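Local coordinates for protein 2-aminomuconate 6-semialdehyde dehydrogenase (Burkholderia cenocepacia, PDB 4U3W) that probably oxidises 2-aminomuconate 6-semialdehyde to 2-aminomuconate with NAD as electron acceptor, at residues E145-A148 against S152-I155; F179-A184 against R468-P473; F361-E366 against S401-R406. One frame throughout, in Å; residues are numbered along the deposited sequence.

Interaction 1. Residues E145-A148 against S152-I155; sequences ETHA and SELI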
ATOM      1  N   GLU A 145      14.880   0.269   2.883  1.00 30.40           N
ATOM      2  CA  GLU A 145      16.322   0.096   3.035  1.00 32.40           C
ATOM      3  C   GLU A 145      17.056   1.306   2.501  1.00 34.60           C
ATOM      4  O   GLU A 145      16.711   1.804   1.423  1.00 35.46           O
ATOM      5  CB  GLU A 145      16.806  -1.158   2.287  1.00 35.99           C
ATOM      6  CG  GLU A 145      16.164  -2.399   2.813  1.00 38.24           C
ATOM      7  CD  GLU A 145      16.380  -3.633   1.932  1.00 41.99           C
ATOM      8  OE1 GLU A 145      16.996  -3.533   0.851  1.00 44.17           O
ATOM      9  OE2 GLU A 145      15.905  -4.709   2.332  1.00 41.76           O
ATOM     10  N   THR A 146      18.064   1.786   3.241  1.00 32.88           N
ATOM     11  CA  THR A 146      18.868   2.952   2.806  1.00 34.39           C
ATOM     12  C   THR A 146      20.337   2.560   2.561  1.00 36.16           C
ATOM     13  O   THR A 146      20.993   1.980   3.433  1.00 34.61           O
ATOM     14  CB  THR A 146      18.783   4.114   3.845  1.00 33.63           C
ATOM     15  OG1 THR A 146      17.405   4.413   4.089  1.00 35.19           O
ATOM     16  CG2 THR A 146      19.517   5.377   3.356  1.00 35.85           C
ATOM     17  N   HIS A 147      20.831   2.867   1.355  1.00 37.66           N
ATOM     18  CA  HIS A 147      22.233   2.667   0.998  1.00 41.95           C
ATOM     19  C   HIS A 147      22.855   4.056   0.894  1.00 46.15           C
ATOM     20  O   HIS A 147      22.629   4.788  -0.078  1.00 45.95           O
ATOM     21  CB  HIS A 147      22.344   1.890  -0.311  1.00 45.28           C
ATOM     22  CG  HIS A 147      21.544   0.634  -0.300  1.00 48.90           C
ATOM     23  ND1 HIS A 147      22.043  -0.556   0.180  1.00 50.71           N
ATOM     24  CD2 HIS A 147      20.246   0.402  -0.620  1.00 51.00           C
ATOM     25  CE1 HIS A 147      21.095  -1.479   0.120  1.00 52.84           C
ATOM     26  NE2 HIS A 147      19.995  -0.923  -0.361  1.00 52.13           N
ATOM     27  N   ALA A 148      23.571   4.449   1.942  1.00 50.43           N
ATOM     28  CA  ALA A 148      24.049   5.824   2.055  1.00 53.80           C
ATOM     29  C   ALA A 148      25.321   6.021   1.237  1.00 56.48           C
ATOM     30  O   ALA A 148      25.983   5.054   0.859  1.00 52.41           O
ATOM     31  CB  ALA A 148      24.272   6.199   3.509  1.00 52.08           C
ATOM     32  N   SER A 152      27.480   2.839   3.922  1.00 47.68           N
ATOM     33  CA  SER A 152      26.773   2.176   5.019  1.00 46.94           C
ATOM     34  C   SER A 152      25.343   1.789   4.626  1.00 43.37           C
ATOM     35  O   SER A 152      24.788   2.355   3.678  1.00 44.32           O
ATOM     36  CB  SER A 152      26.755   3.075   6.255  1.00 50.17           C
ATOM     37  OG  SER A 152      26.143   4.312   5.970  1.00 52.70           O
ATOM     38  N   GLU A 153      24.743   0.856   5.370  1.00 40.12           N
ATOM     39  CA  GLU A 153      23.369   0.435   5.073  1.00 37.84           C
ATOM     40  C   GLU A 153      22.528   0.543   6.333  1.00 34.25           C
ATOM     41  O   GLU A 153      23.005   0.311   7.457  1.00 34.27           O
ATOM     42  CB  GLU A 153      23.291  -1.007   4.489  1.00 52.32           C
ATOM     43  CG  GLU A 153      21.821  -1.373   4.029  1.00 73.98           C
ATOM     44  CD  GLU A 153      21.629  -2.798   3.473  1.00 75.26           C
ATOM     45  OE1 GLU A 153      22.649  -3.498   3.239  1.00 74.84           O
ATOM     46  OE2 GLU A 153      20.443  -3.222   3.318  1.00 75.21           O
ATOM     47  N   LEU A 154      21.279   0.944   6.153  1.00 34.22           N
ATOM     48  CA  LEU A 154      20.407   1.160   7.296  1.00 32.31           C
ATOM     49  C   LEU A 154      19.070   0.581   6.946  1.00 32.08           C
ATOM     50  O   LEU A 154      18.714   0.495   5.771  1.00 31.05           O
ATOM     51  CB  LEU A 154      20.285   2.647   7.649  1.00 33.11           C
ATOM     52  CG  LEU A 154      21.611   3.403   7.781  1.00 34.85           C
ATOM     53  CD1 LEU A 154      22.022   4.136   6.490  1.00 36.14           C
ATOM     54  CD2 LEU A 154      21.519   4.320   8.994  1.00 34.46           C
ATOM     55  N   ILE A 155      18.326   0.168   7.956  1.00 29.40           N
ATOM     56  CA  ILE A 155      16.951  -0.196   7.736  1.00 29.00           C
ATOM     57  C   ILE A 155      16.061   0.835   8.439  1.00 30.80           C
ATOM     58  O   ILE A 155      16.440   1.387   9.497  1.00 30.79           O
ATOM     59  CB  ILE A 155      16.648  -1.633   8.239  1.00 31.55           C
ATOM     60  CG1 ILE A 155      16.955  -1.784   9.728  1.00 33.36           C
ATOM     61  CG2 ILE A 155      17.484  -2.664   7.423  1.00 36.20           C
ATOM     62  CD1 ILE A 155      16.574  -3.156  10.294  1.00 35.40           C
TER
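Ser152 and Ala148 make the first contact next to the turn. Ser152 O accepts a hydrogen bond from Ala148 N at 3.0 Å. Placed between the backbone N and the carbonyl carbon (chi1 58°), Ser152 OG lies against the alanine methyl, 3.6 Å from Ala148 CB, while it bonds Asp150 within the turn. Glu153 follows, facing His147 in a non-hydrogen-bonded pair. With CG anti to the backbone N (chi1 -174°) and the chain extended beyond it, the glutamate runs alongside the imidazole in the same direction; CD comes within 3.6 Å of His147 CE1, the ring and carboxylate planes 38° apart. On the same face Glu145 OE1 is 4.3 Å from Glu153 OE2, a proximity of like charges that might favour protonation of one of them, although Glu145 also hydrogen-bonds Tyr143. The two strands form an antiparallel beta hairpin, part of the arm by which aldehyde dehydrogenases oligomerise, and strand 495-503 flanks it beyond 153-155. Leu154 and Thr146 form the hydrogen-bonded pair: Thr146 N to Leu154 O and Leu154 N to Thr146 O, both 2.9 Å. Their beta-branched and aliphatic side chains share the opposite face, where Leu154 CD1 lies 4.2 Å from Thr146 CB and the leucine also packs on Val467 of the second subunit. Ile155, paired with Glu145 through the backbone, sends its buried side chain against Val502 and Ile504.

Interaction 2. Residues F179-A184 against R468-P473; sequences FTWKVA and RDLRTP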
ATOM      1  N   PHE A 179     -20.342  11.002  17.441  1.00 26.48           N
ATOM      2  CA  PHE A 179     -19.554  10.815  18.687  1.00 29.70           C
ATOM      3  C   PHE A 179     -18.696   9.528  18.515  1.00 29.45           C
ATOM      4  O   PHE A 179     -17.491   9.559  18.662  1.00 28.59           O
ATOM      5  CB  PHE A 179     -20.523  10.746  19.883  1.00 29.16           C
ATOM      6  CG  PHE A 179     -19.894  10.829  21.247  1.00 28.02           C
ATOM      7  CD1 PHE A 179     -19.462  12.034  21.776  1.00 32.39           C
ATOM      8  CD2 PHE A 179     -19.833   9.716  22.040  1.00 28.63           C
ATOM      9  CE1 PHE A 179     -18.934  12.106  23.112  1.00 32.62           C
ATOM     10  CE2 PHE A 179     -19.290   9.758  23.352  1.00 28.29           C
ATOM     11  CZ  PHE A 179     -18.847  10.944  23.883  1.00 29.41           C
ATOM     12  N   THR A 180     -19.313   8.428  18.107  1.00 27.06           N
ATOM     13  CA  THR A 180     -18.568   7.178  17.983  1.00 28.14           C
ATOM     14  C   THR A 180     -17.607   7.156  16.788  1.00 28.35           C
ATOM     15  O   THR A 180     -16.601   6.434  16.816  1.00 28.60           O
ATOM     16  CB  THR A 180     -19.504   5.973  17.842  1.00 29.77           C
ATOM     17  OG1 THR A 180     -20.320   6.149  16.675  1.00 29.94           O
ATOM     18  CG2 THR A 180     -20.382   5.846  19.100  1.00 26.38           C
ATOM     19  N   TRP A 181     -17.938   7.919  15.744  1.00 27.20           N
ATOM     20  CA  TRP A 181     -17.075   8.091  14.604  1.00 29.17           C
ATOM     21  C   TRP A 181     -15.675   8.582  15.061  1.00 30.12           C
ATOM     22  O   TRP A 181     -14.661   8.231  14.443  1.00 27.20           O
ATOM     23  CB  TRP A 181     -17.731   9.088  13.648  1.00 31.52           C
ATOM     24  CG  TRP A 181     -16.905   9.544  12.505  1.00 39.88           C
ATOM     25  CD1 TRP A 181     -16.538  10.844  12.222  1.00 44.13           C
ATOM     26  CD2 TRP A 181     -16.350   8.733  11.447  1.00 43.50           C
ATOM     27  NE1 TRP A 181     -15.792  10.879  11.062  1.00 46.73           N
ATOM     28  CE2 TRP A 181     -15.645   9.602  10.577  1.00 46.69           C
ATOM     29  CE3 TRP A 181     -16.361   7.362  11.172  1.00 44.62           C
ATOM     30  CZ2 TRP A 181     -14.976   9.145   9.424  1.00 50.51           C
ATOM     31  CZ3 TRP A 181     -15.683   6.897  10.028  1.00 49.91           C
ATOM     32  CH2 TRP A 181     -14.996   7.792   9.172  1.00 51.11           C
ATOM     33  N   LYS A 182     -15.628   9.355  16.161  1.00 25.46           N
ATOM     34  CA  LYS A 182     -14.347   9.817  16.734  1.00 26.98           C
ATOM     35  C   LYS A 182     -13.859   8.948  17.898  1.00 29.16           C
ATOM     36  O   LYS A 182     -12.646   8.618  17.992  1.00 25.76           O
ATOM     37  CB  LYS A 182     -14.467  11.282  17.250  1.00 30.32           C
ATOM     38  CG  LYS A 182     -15.031  12.260  16.237  1.00 31.53           C
ATOM     39  CD  LYS A 182     -14.247  12.180  14.927  1.00 34.70           C
ATOM     40  CE  LYS A 182     -14.704  13.250  13.907  1.00 36.94           C
ATOM     41  NZ  LYS A 182     -14.667  14.605  14.627  1.00 41.67           N
ATOM     42  N   VAL A 183     -14.767   8.566  18.789  1.00 27.34           N
ATOM     43  CA  VAL A 183     -14.340   7.776  19.952  1.00 25.74           C
ATOM     44  C   VAL A 183     -13.721   6.425  19.509  1.00 29.19           C
ATOM     45  O   VAL A 183     -12.675   5.999  20.029  1.00 29.59           O
ATOM     46  CB  VAL A 183     -15.540   7.511  20.915  1.00 27.10           C
ATOM     47  CG1 VAL A 183     -15.153   6.599  22.116  1.00 25.19           C
ATOM     48  CG2 VAL A 183     -16.103   8.837  21.442  1.00 29.00           C
ATOM     49  N   ALA A 184     -14.319   5.775  18.506  1.00 29.33           N
ATOM     50  CA  ALA A 184     -13.826   4.435  18.151  1.00 24.73           C
ATOM     51  C   ALA A 184     -12.387   4.428  17.577  1.00 24.83           C
ATOM     52  O   ALA A 184     -11.570   3.663  18.071  1.00 27.33           O
ATOM     53  CB  ALA A 184     -14.834   3.701  17.187  1.00 24.88           C
ATOM     54  N   ARG A 468     -21.457   5.927   2.901  1.00 39.68           N
ATOM     55  CA  ARG A 468     -20.221   6.085   3.632  1.00 43.62           C
ATOM     56  C   ARG A 468     -19.499   4.764   3.858  1.00 46.17           C
ATOM     57  O   ARG A 468     -19.814   4.028   4.801  1.00 48.79           O
ATOM     58  CB  ARG A 468     -20.516   6.763   4.966  1.00 46.22           C
ATOM     59  CG  ARG A 468     -21.034   8.190   4.800  1.00 49.15           C
ATOM     60  CD  ARG A 468     -19.864   9.189   4.675  1.00 50.52           C
ATOM     61  NE  ARG A 468     -18.976   9.125   5.844  1.00 51.20           N
ATOM     62  CZ  ARG A 468     -17.784   8.525   5.841  1.00 50.51           C
ATOM     63  NH1 ARG A 468     -17.319   7.955   4.728  1.00 49.86           N
ATOM     64  NH2 ARG A 468     -17.047   8.503   6.946  1.00 48.58           N
ATOM     65  N   ASP A 469     -18.523   4.480   2.996  1.00 43.63           N
ATOM     66  CA  ASP A 469     -17.608   3.372   3.224  1.00 40.42           C
ATOM     67  C   ASP A 469     -16.559   3.869   4.194  1.00 39.00           C
ATOM     68  O   ASP A 469     -15.797   4.784   3.855  1.00 37.40           O
ATOM     69  CB  ASP A 469     -16.966   2.895   1.902  1.00 40.88           C
ATOM     70  CG  ASP A 469     -16.220   1.569   2.060  1.00 40.14           C
ATOM     71  OD1 ASP A 469     -15.389   1.468   2.996  1.00 37.29           O
ATOM     72  OD2 ASP A 469     -16.454   0.632   1.242  1.00 38.96           O
ATOM     73  N   LEU A 470     -16.515   3.282   5.397  1.00 39.43           N
ATOM     74  CA  LEU A 470     -15.677   3.820   6.474  1.00 40.15           C
ATOM     75  C   LEU A 470     -14.150   3.650   6.235  1.00 43.52           C
ATOM     76  O   LEU A 470     -13.336   4.095   7.085  1.00 37.17           O
ATOM     77  CB  LEU A 470     -16.057   3.195   7.835  1.00 43.50           C
ATOM     78  CG  LEU A 470     -17.509   3.381   8.311  1.00 46.32           C
ATOM     79  CD1 LEU A 470     -17.659   2.838   9.718  1.00 48.00           C
ATOM     80  CD2 LEU A 470     -17.911   4.856   8.232  1.00 45.53           C
ATOM     81  N   ARG A 471     -13.771   2.979   5.131  1.00 37.31           N
ATOM     82  CA  ARG A 471     -12.349   2.866   4.755  1.00 37.63           C
ATOM     83  C   ARG A 471     -11.831   4.038   3.897  1.00 41.37           C
ATOM     84  O   ARG A 471     -10.612   4.202   3.726  1.00 38.43           O
ATOM     85  CB  ARG A 471     -12.084   1.581   3.990  1.00 37.73           C
ATOM     86  CG  ARG A 471     -12.391   0.334   4.764  1.00 37.38           C
ATOM     87  CD  ARG A 471     -12.349  -0.900   3.792  1.00 38.23           C
ATOM     88  NE  ARG A 471     -13.376  -0.789   2.751  1.00 37.69           N
ATOM     89  CZ  ARG A 471     -13.431  -1.558   1.656  1.00 39.90           C
ATOM     90  NH1 ARG A 471     -12.505  -2.487   1.429  1.00 38.28           N
ATOM     91  NH2 ARG A 471     -14.407  -1.371   0.771  1.00 39.49           N
ATOM     92  N   THR A 472     -12.755   4.823   3.338  1.00 38.22           N
ATOM     93  CA  THR A 472     -12.399   5.886   2.397  1.00 38.77           C
ATOM     94  C   THR A 472     -12.053   7.225   3.136  1.00 38.96           C
ATOM     95  O   THR A 472     -12.512   7.434   4.254  1.00 38.62           O
ATOM     96  CB  THR A 472     -13.559   6.129   1.380  1.00 38.82           C
ATOM     97  OG1 THR A 472     -14.746   6.564   2.075  1.00 38.41           O
ATOM     98  CG2 THR A 472     -13.852   4.829   0.542  1.00 40.38           C
ATOM     99  N   PRO A 473     -11.241   8.105   2.503  1.00 39.58           N
ATOM    100  CA  PRO A 473     -10.962   9.406   3.142  1.00 39.85           C
ATOM    101  C   PRO A 473     -12.195  10.322   3.126  1.00 43.49           C
ATOM    102  O   PRO A 473     -12.795  10.609   2.069  1.00 40.10           O
ATOM    103  CB  PRO A 473      -9.824   9.986   2.311  1.00 40.59           C
ATOM    104  CG  PRO A 473      -9.985   9.311   0.921  1.00 40.80           C
ATOM    105  CD  PRO A 473     -10.458   7.910   1.263  1.00 40.13           C
TER
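Trp181 overlaps the guanidinium of Arg468 with the outer end of its indole. Arg468 NH2 stands 3.1 Å from Trp181 CH2, with the two planes 84° apart; the ring carbon meets the edge of the guanidinium close to its plane. Bends at chi2 and chi3 fold the arginine back so that NH2 arrives there. Trp181 reaches across from helix 175-188 because CG is anti to the backbone N (chi1 172°), spanning 9.3 Å between Trp181 CA and Leu470 CA. Leu470 meets the same side of the indole, beside the guanidinium: CD2 lies 3.5 Å from Trp181 CZ3, the side chains passing in opposite directions.

A type I turn from Asp469 to Thr472 stiffens the loop. Within it Asp469 OD1 accepts Arg471 N in an Asx turn, and Arg471 grips both carboxylate oxygens side-on, NH2 to OD2 at 2.9 Å.

Trp181 NE1 is tied to Glu272, in the family's Glu-Leu-Gly-Gly signature, and no hydrogen bond or salt bridge joins the ring to 468-473: carbon meets the guanidinium, leaving its charge unneutralised by the indole. As in other aldehyde dehydrogenases, this tryptophan and loop probably border the substrate passage, where arginine would suit an acidic substrate.

Interaction 3. Residues F361-E366 against S401-R406; sequences FRLAVE and SARCVR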
ATOM      1  N   PHE A 361     -35.545  32.086   6.300  1.00 39.99           N
ATOM      2  CA  PHE A 361     -36.723  31.944   5.432  1.00 40.05           C
ATOM      3  C   PHE A 361     -37.240  33.319   5.059  1.00 42.55           C
ATOM      4  O   PHE A 361     -37.581  33.559   3.893  1.00 41.29           O
ATOM      5  CB  PHE A 361     -37.834  31.135   6.098  1.00 39.99           C
ATOM      6  CG  PHE A 361     -37.591  29.636   6.073  1.00 40.88           C
ATOM      7  CD1 PHE A 361     -36.373  29.124   5.673  1.00 37.18           C
ATOM      8  CD2 PHE A 361     -38.584  28.753   6.455  1.00 40.54           C
ATOM      9  CE1 PHE A 361     -36.162  27.770   5.668  1.00 35.82           C
ATOM     10  CE2 PHE A 361     -38.381  27.421   6.434  1.00 36.30           C
ATOM     11  CZ  PHE A 361     -37.168  26.923   6.048  1.00 35.36           C
ATOM     12  N   ARG A 362     -37.255  34.234   6.042  1.00 43.16           N
ATOM     13  CA  ARG A 362     -37.636  35.610   5.769  1.00 43.84           C
ATOM     14  C   ARG A 362     -36.619  36.295   4.852  1.00 44.14           C
ATOM     15  O   ARG A 362     -36.998  37.043   3.945  1.00 43.21           O
ATOM     16  CB  ARG A 362     -37.809  36.421   7.087  1.00 46.38           C
ATOM     17  CG  ARG A 362     -38.987  35.957   7.943  1.00 46.17           C
ATOM     18  CD  ARG A 362     -39.320  36.911   9.119  1.00 55.97           C
ATOM     19  NE  ARG A 362     -38.242  37.066  10.095  1.00 54.08           N
ATOM     20  CZ  ARG A 362     -37.981  36.196  11.072  1.00 53.60           C
ATOM     21  NH1 ARG A 362     -38.700  35.081  11.197  1.00 52.22           N
ATOM     22  NH2 ARG A 362     -36.986  36.437  11.925  1.00 54.27           N
ATOM     23  N   LEU A 363     -35.325  36.059   5.073  1.00 45.51           N
ATOM     24  CA  LEU A 363     -34.313  36.662   4.187  1.00 47.31           C
ATOM     25  C   LEU A 363     -34.450  36.218   2.714  1.00 47.01           C
ATOM     26  O   LEU A 363     -34.309  37.052   1.811  1.00 45.92           O
ATOM     27  CB  LEU A 363     -32.903  36.342   4.687  1.00 46.08           C
ATOM     28  CG  LEU A 363     -31.784  36.881   3.806  1.00 48.93           C
ATOM     29  CD1 LEU A 363     -31.824  38.396   3.696  1.00 52.22           C
ATOM     30  CD2 LEU A 363     -30.418  36.388   4.241  1.00 49.97           C
ATOM     31  N   ALA A 364     -34.713  34.922   2.469  1.00 45.88           N
ATOM     32  CA  ALA A 364     -34.915  34.425   1.094  1.00 42.64           C
ATOM     33  C   ALA A 364     -36.022  35.199   0.406  1.00 45.11           C
ATOM     34  O   ALA A 364     -35.870  35.629  -0.750  1.00 46.25           O
ATOM     35  CB  ALA A 364     -35.241  32.913   1.067  1.00 39.27           C
ATOM     36  N   VAL A 365     -37.126  35.410   1.111  1.00 45.03           N
ATOM     37  CA  VAL A 365     -38.223  36.197   0.539  1.00 47.58           C
ATOM     38  C   VAL A 365     -37.788  37.663   0.192  1.00 50.52           C
ATOM     39  O   VAL A 365     -38.149  38.189  -0.880  1.00 50.40           O
ATOM     40  CB  VAL A 365     -39.461  36.232   1.502  1.00 50.53           C
ATOM     41  CG1 VAL A 365     -40.492  37.235   1.018  1.00 53.05           C
ATOM     42  CG2 VAL A 365     -40.095  34.866   1.604  1.00 47.25           C
ATOM     43  N   GLU A 366     -37.037  38.326   1.085  1.00 51.11           N
ATOM     44  CA  GLU A 366     -36.521  39.676   0.764  1.00 55.49           C
ATOM     45  C   GLU A 366     -35.552  39.667  -0.445  1.00 51.87           C
ATOM     46  O   GLU A 366     -35.487  40.639  -1.200  1.00 51.82           O
ATOM     47  CB  GLU A 366     -35.840  40.306   1.998  1.00 56.47           C
ATOM     48  N   SER A 401     -25.262  34.756  -6.243  1.00 48.29           N
ATOM     49  CA  SER A 401     -24.711  35.712  -5.290  1.00 49.98           C
ATOM     50  C   SER A 401     -25.549  35.907  -4.028  1.00 49.93           C
ATOM     51  O   SER A 401     -25.100  36.566  -3.083  1.00 49.70           O
ATOM     52  CB  SER A 401     -24.565  37.062  -5.988  1.00 53.46           C
ATOM     53  OG  SER A 401     -25.851  37.477  -6.397  1.00 54.85           O
ATOM     54  N   ALA A 402     -26.774  35.384  -4.013  1.00 49.76           N
ATOM     55  CA  ALA A 402     -27.678  35.636  -2.876  1.00 49.19           C
ATOM     56  C   ALA A 402     -27.164  34.967  -1.591  1.00 45.75           C
ATOM     57  O   ALA A 402     -26.545  33.890  -1.637  1.00 42.15           O
ATOM     58  CB  ALA A 402     -29.085  35.164  -3.185  1.00 49.16           C
ATOM     59  N   ARG A 403     -27.383  35.635  -0.444  1.00 45.42           N
ATOM     60  CA  ARG A 403     -26.941  35.077   0.833  1.00 43.42           C
ATOM     61  C   ARG A 403     -27.613  33.708   1.083  1.00 43.15           C
ATOM     62  O   ARG A 403     -26.999  32.794   1.628  1.00 46.24           O
ATOM     63  CB  ARG A 403     -27.211  36.048   1.996  1.00 43.86           C
ATOM     64  CG  ARG A 403     -26.468  37.395   1.880  1.00 47.49           C
ATOM     65  CD  ARG A 403     -26.784  38.296   3.096  1.00 51.27           C
ATOM     66  NE  ARG A 403     -26.577  37.500   4.300  1.00 53.17           N
ATOM     67  CZ  ARG A 403     -27.165  37.716   5.469  1.00 52.51           C
ATOM     68  NH1 ARG A 403     -28.019  38.713   5.626  1.00 52.21           N
ATOM     69  NH2 ARG A 403     -26.896  36.915   6.476  1.00 52.12           N
ATOM     70  N   CYS A 404     -28.862  33.559   0.672  1.00 41.89           N
ATOM     71  CA  CYS A 404     -29.583  32.328   0.982  1.00 40.55           C
ATOM     72  C   CYS A 404     -29.125  31.125   0.178  1.00 36.56           C
ATOM     73  O   CYS A 404     -29.488  30.008   0.549  1.00 36.67           O
ATOM     74  CB  CYS A 404     -31.100  32.519   0.799  1.00 44.56           C
ATOM     75  SG  CYS A 404     -31.795  33.482   2.224  1.00 45.64           S
ATOM     76  N   VAL A 405     -28.357  31.340  -0.893  1.00 34.29           N
ATOM     77  CA  VAL A 405     -27.768  30.222  -1.614  1.00 38.09           C
ATOM     78  C   VAL A 405     -26.260  30.149  -1.354  1.00 41.23           C
ATOM     79  O   VAL A 405     -25.609  29.266  -1.907  1.00 41.99           O
ATOM     80  CB  VAL A 405     -28.005  30.284  -3.145  1.00 41.64           C
ATOM     81  CG1 VAL A 405     -29.469  30.390  -3.425  1.00 45.02           C
ATOM     82  CG2 VAL A 405     -27.288  31.470  -3.804  1.00 43.16           C
ATOM     83  N   ARG A 406     -25.707  31.055  -0.532  1.00 43.17           N
ATOM     84  CA  ARG A 406     -24.274  30.965  -0.194  1.00 42.28           C
ATOM     85  C   ARG A 406     -24.048  30.538   1.267  1.00 39.13           C
ATOM     86  O   ARG A 406     -23.093  29.786   1.566  1.00 39.83           O
ATOM     87  CB  ARG A 406     -23.540  32.282  -0.481  1.00 45.54           C
ATOM     88  CG  ARG A 406     -23.535  32.671  -1.951  1.00 47.79           C
ATOM     89  CD  ARG A 406     -22.560  33.835  -2.254  1.00 50.08           C
ATOM     90  NE  ARG A 406     -21.166  33.385  -2.378  1.00 49.24           N
ATOM     91  CZ  ARG A 406     -20.648  32.820  -3.473  1.00 52.45           C
ATOM     92  NH1 ARG A 406     -21.392  32.624  -4.568  1.00 50.72           N
ATOM     93  NH2 ARG A 406     -19.368  32.447  -3.486  1.00 54.66           N
TER
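Cys404 sets its sulfur against the flank of helix 351-366, where Leu363 and Ala364 receive it. The side chain leaves with SG anti to its own carbonyl carbon (chi1 -76°), a torsion that points the thiol straight across the gap. SG then comes 3.3 Å from Ala364 N and 3.7 Å from Ala364 CB, so it rests on the helix backbone itself; the backbones approach to 5.7 Å between Ala364 CA and Cys404 CA. Alanine, with its single methyl, lets the sulfur lie close to the helix backbone, and cysteine offers a compact, polarisable tip.

Leu363 stands beside it. Its CG, anti to the backbone N (chi1 178°), touches the same sulfur at 3.7 Å, while the CD2 branch continues toward Arg403. There the methyl sits over one face of the guanidinium, offset toward the rim, at 3.6 Å from Arg403 NH1. The arginine crosses the leucine at about a right angle, and its kink at chi3 (50°) turns the flat head so that a face and not an edge is presented to CD2. Arg403 NE is engaged in a salt bridge with Glu407, which would help to orient the group.

The contact seats the weakly bonded helical turn at about 403-406 against the end of helix 351-366. Glu367, immediately beyond the latter, accepts hydrogen bonds from the backbone N of Arg403 and of Cys404. Ala364 also packs on Trp395 of strand 393-396 and Val405 on His415 of strand 413-419, so the contact lies against the seven-stranded sheet.

Across the two segments the contact is largely apolar: aliphatic carbons, a thiol and a stretch of helix backbone meet, and the arginine contributes its flat face while its charge is paired with Glu407.

In the fold
The three contacts mark separate parts of the subunit. Interaction 2 lies near the middle of the chain, about 10 Å from its centre, with interaction 1 about 38 Å and interaction 3 about 34 Å away, centre to centre; interactions 1 and 3 are about 62 Å apart by the same measure. Strand 153-169 of interaction 1 leads on to helix 175-188 of interaction 2, and interaction 3 is nested in the long loop that interaction 2 closes. Interactions 1 and 2 are linked through the assembly: Thr146 hydrogen-bonds Asp469 of the second subunit, so one subunit's hairpin abuts another's loop near the probable substrate passage. Interaction 3 touches no other chain.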